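Long-range contact in BF1531-like N-terminal domain-containing protein (Bacteroides fragilis, PDB 3SLR), which is of unknown function, but its N-terminal part, including a HAD-like phosphatase domain, binds magnesium and may hydrolyse ester bonds: residues Asn231-Gly235 against Phe258-Gln262. Residues are numbered along the deposited sequence; the frame is centred on the assembly and turned at random.
Sequences NTIWG and FTEFQ
The ring of F258 lies flat against the turning backbone of I233-G235, an example of a helix packing against a metal-site loop largely through the loop's main chain. W234 C sits 3.4 Å above the plane, over the ring centre, and the amide nitrogen of G235 comes over the same face nearer the rim, 3.3 Å from F258 CE2. T232 O meets this ring differently, in its plane at the edge.

With CG anti to the backbone nitrogen (chi1 176°), the F261 ring comes obliquely to that same carbonyl, its CE2 3.3 Å from T232 O. Thus T232 O is buried between two aromatic rings and has no hydrogen-bond partner. I233 adds an apolar contact, its CG2 4.0 Å from F261 CE2, the two side chains crossing at about a right angle; F261 also touches helix 363-368.

One polar bond joins the segments. Q262 extends beyond CG and gives NE2 to I233 O at 2.7 Å, nearly straight at 166°, the donor tilted 32° from the carbonyl plane. Its OE1 takes the backbone amides of V297 and L298, which fixes the amide's rotation.

T232 OG1 hydrogen-bonds to D228 OD2 and D336 N, and W234 NE1 to D230 OD1; D228, D230 and D336 bind magnesium. Just after strand 224-227, T232 closes a D228, D230, T232 pattern consistent with the DxDx(T/V) motif of HAD-type phosphatases, backed here by helix 255-270.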
loop_
_atom_site.group_PDB
_atom_site.type_symbol
_atom_site.label_atom_id
_atom_site.label_comp_id
_atom_site.label_asym_id
_atom_site.label_seq_id
_atom_site.Cartn_x
_atom_site.Cartn_y
_atom_site.Cartn_z
ATOM N N ASN A 231 -19.320 -4.425 17.006
ATOM C CA ASN A 231 -18.440 -5.477 16.518
ATOM C C ASN A 231 -17.537 -5.036 15.367
ATOM O O ASN A 231 -16.912 -5.859 14.709
ATOM C CB ASN A 231 -19.225 -6.744 16.177
ATOM C CG ASN A 231 -19.798 -7.410 17.419
ATOM O OD1 ASN A 231 -19.111 -7.545 18.443
ATOM N ND2 ASN A 231 -21.063 -7.812 17.346
ATOM N N THR A 232 -17.458 -3.727 15.158
ATOM C CA THR A 232 -16.517 -3.167 14.198
ATOM C C THR A 232 -15.458 -2.350 14.930
ATOM O O THR A 232 -14.265 -2.674 14.843
ATOM C CB THR A 232 -17.240 -2.349 13.083
ATOM O OG1 THR A 232 -18.094 -3.229 12.349
ATOM C CG2 THR A 232 -16.239 -1.752 12.111
ATOM N N ILE A 233 -15.874 -1.335 15.690
ATOM C CA ILE A 233 -14.911 -0.584 16.511
ATOM C C ILE A 233 -14.928 -0.933 18.011
ATOM O O ILE A 233 -14.088 -0.465 18.766
ATOM C CB ILE A 233 -15.000 0.946 16.307
ATOM C CG1 ILE A 233 -16.290 1.518 16.919
ATOM C CG2 ILE A 233 -14.869 1.285 14.823
ATOM C CD1 ILE A 233 -16.246 3.023 17.126
ATOM N N TRP A 234 -15.901 -1.733 18.438
ATOM C CA TRP A 234 -15.908 -2.285 19.794
ATOM C C TRP A 234 -16.572 -3.651 19.739
ATOM O O TRP A 234 -17.333 -3.932 18.820
ATOM C CB TRP A 234 -16.621 -1.370 20.816
ATOM C CG TRP A 234 -18.083 -1.039 20.511
ATOM C CD1 TRP A 234 -19.119 -1.925 20.364
ATOM C CD2 TRP A 234 -18.653 0.271 20.347
ATOM N NE1 TRP A 234 -20.293 -1.243 20.101
ATOM C CE2 TRP A 234 -20.032 0.104 20.090
ATOM C CE3 TRP A 234 -18.128 1.570 20.381
ATOM C CZ2 TRP A 234 -20.890 1.188 19.866
ATOM C CZ3 TRP A 234 -18.980 2.642 20.167
ATOM C CH2 TRP A 234 -20.347 2.445 19.916
ATOM N N GLY A 235 -16.268 -4.511 20.701
ATOM C CA GLY A 235 -16.912 -5.810 20.752
ATOM C C GLY A 235 -18.280 -5.692 21.405
ATOM O O GLY A 235 -18.466 -4.914 22.331
ATOM N N PHE A 258 -9.796 -4.247 19.591
ATOM C CA PHE A 258 -10.612 -3.107 19.193
ATOM C C PHE A 258 -9.904 -1.801 19.543
ATOM O O PHE A 258 -9.976 -0.833 18.790
ATOM C CB PHE A 258 -12.024 -3.181 19.801
ATOM C CG PHE A 258 -12.902 -4.232 19.163
ATOM C CD1 PHE A 258 -13.449 -4.025 17.895
ATOM C CD2 PHE A 258 -13.203 -5.405 19.831
ATOM C CE1 PHE A 258 -14.250 -4.994 17.304
ATOM C CE2 PHE A 258 -13.998 -6.376 19.246
ATOM C CZ PHE A 258 -14.527 -6.165 17.981
ATOM N N THR A 259 -9.191 -1.787 20.666
ATOM C CA THR A 259 -8.396 -0.624 21.057
ATOM C C THR A 259 -7.334 -0.314 19.998
ATOM O O THR A 259 -7.176 0.838 19.580
ATOM C CB THR A 259 -7.691 -0.853 22.425
ATOM O OG1 THR A 259 -8.659 -0.754 23.467
ATOM C CG2 THR A 259 -6.611 0.197 22.668
ATOM N N GLU A 260 -6.598 -1.341 19.584
ATOM C CA GLU A 260 -5.522 -1.155 18.609
ATOM C C GLU A 260 -6.057 -0.783 17.225
ATOM O O GLU A 260 -5.428 -0.023 16.495
ATOM C CB GLU A 260 -4.606 -2.380 18.577
ATOM C CG GLU A 260 -3.937 -2.599 19.939
ATOM C CD GLU A 260 -3.056 -3.829 20.020
ATOM O OE1 GLU A 260 -3.042 -4.638 19.069
ATOM O OE2 GLU A 260 -2.387 -3.989 21.067
ATOM N N PHE A 261 -7.217 -1.327 16.871
ATOM C CA PHE A 261 -7.906 -0.940 15.644
ATOM C C PHE A 261 -8.370 0.518 15.687
ATOM O O PHE A 261 -8.227 1.249 14.700
ATOM C CB PHE A 261 -9.087 -1.883 15.364
ATOM C CG PHE A 261 -9.913 -1.484 14.160
ATOM C CD1 PHE A 261 -9.314 -1.297 12.922
ATOM C CD2 PHE A 261 -11.280 -1.319 14.265
ATOM C CE1 PHE A 261 -10.068 -0.938 11.817
ATOM C CE2 PHE A 261 -12.043 -0.949 13.164
ATOM C CZ PHE A 261 -11.434 -0.762 11.939
ATOM N N GLN A 262 -8.926 0.950 16.818
ATOM C CA GLN A 262 -9.317 2.358 16.965
ATOM C C GLN A 262 -8.101 3.273 16.882
ATOM O O GLN A 262 -8.198 4.382 16.382
ATOM C CB GLN A 262 -10.045 2.607 18.285
ATOM C CG GLN A 262 -11.472 2.117 18.302
ATOM C CD GLN A 262 -12.228 2.601 19.522
ATOM O OE1 GLN A 262 -11.956 3.686 20.052
ATOM N NE2 GLN A 262 -13.191 1.807 19.962
#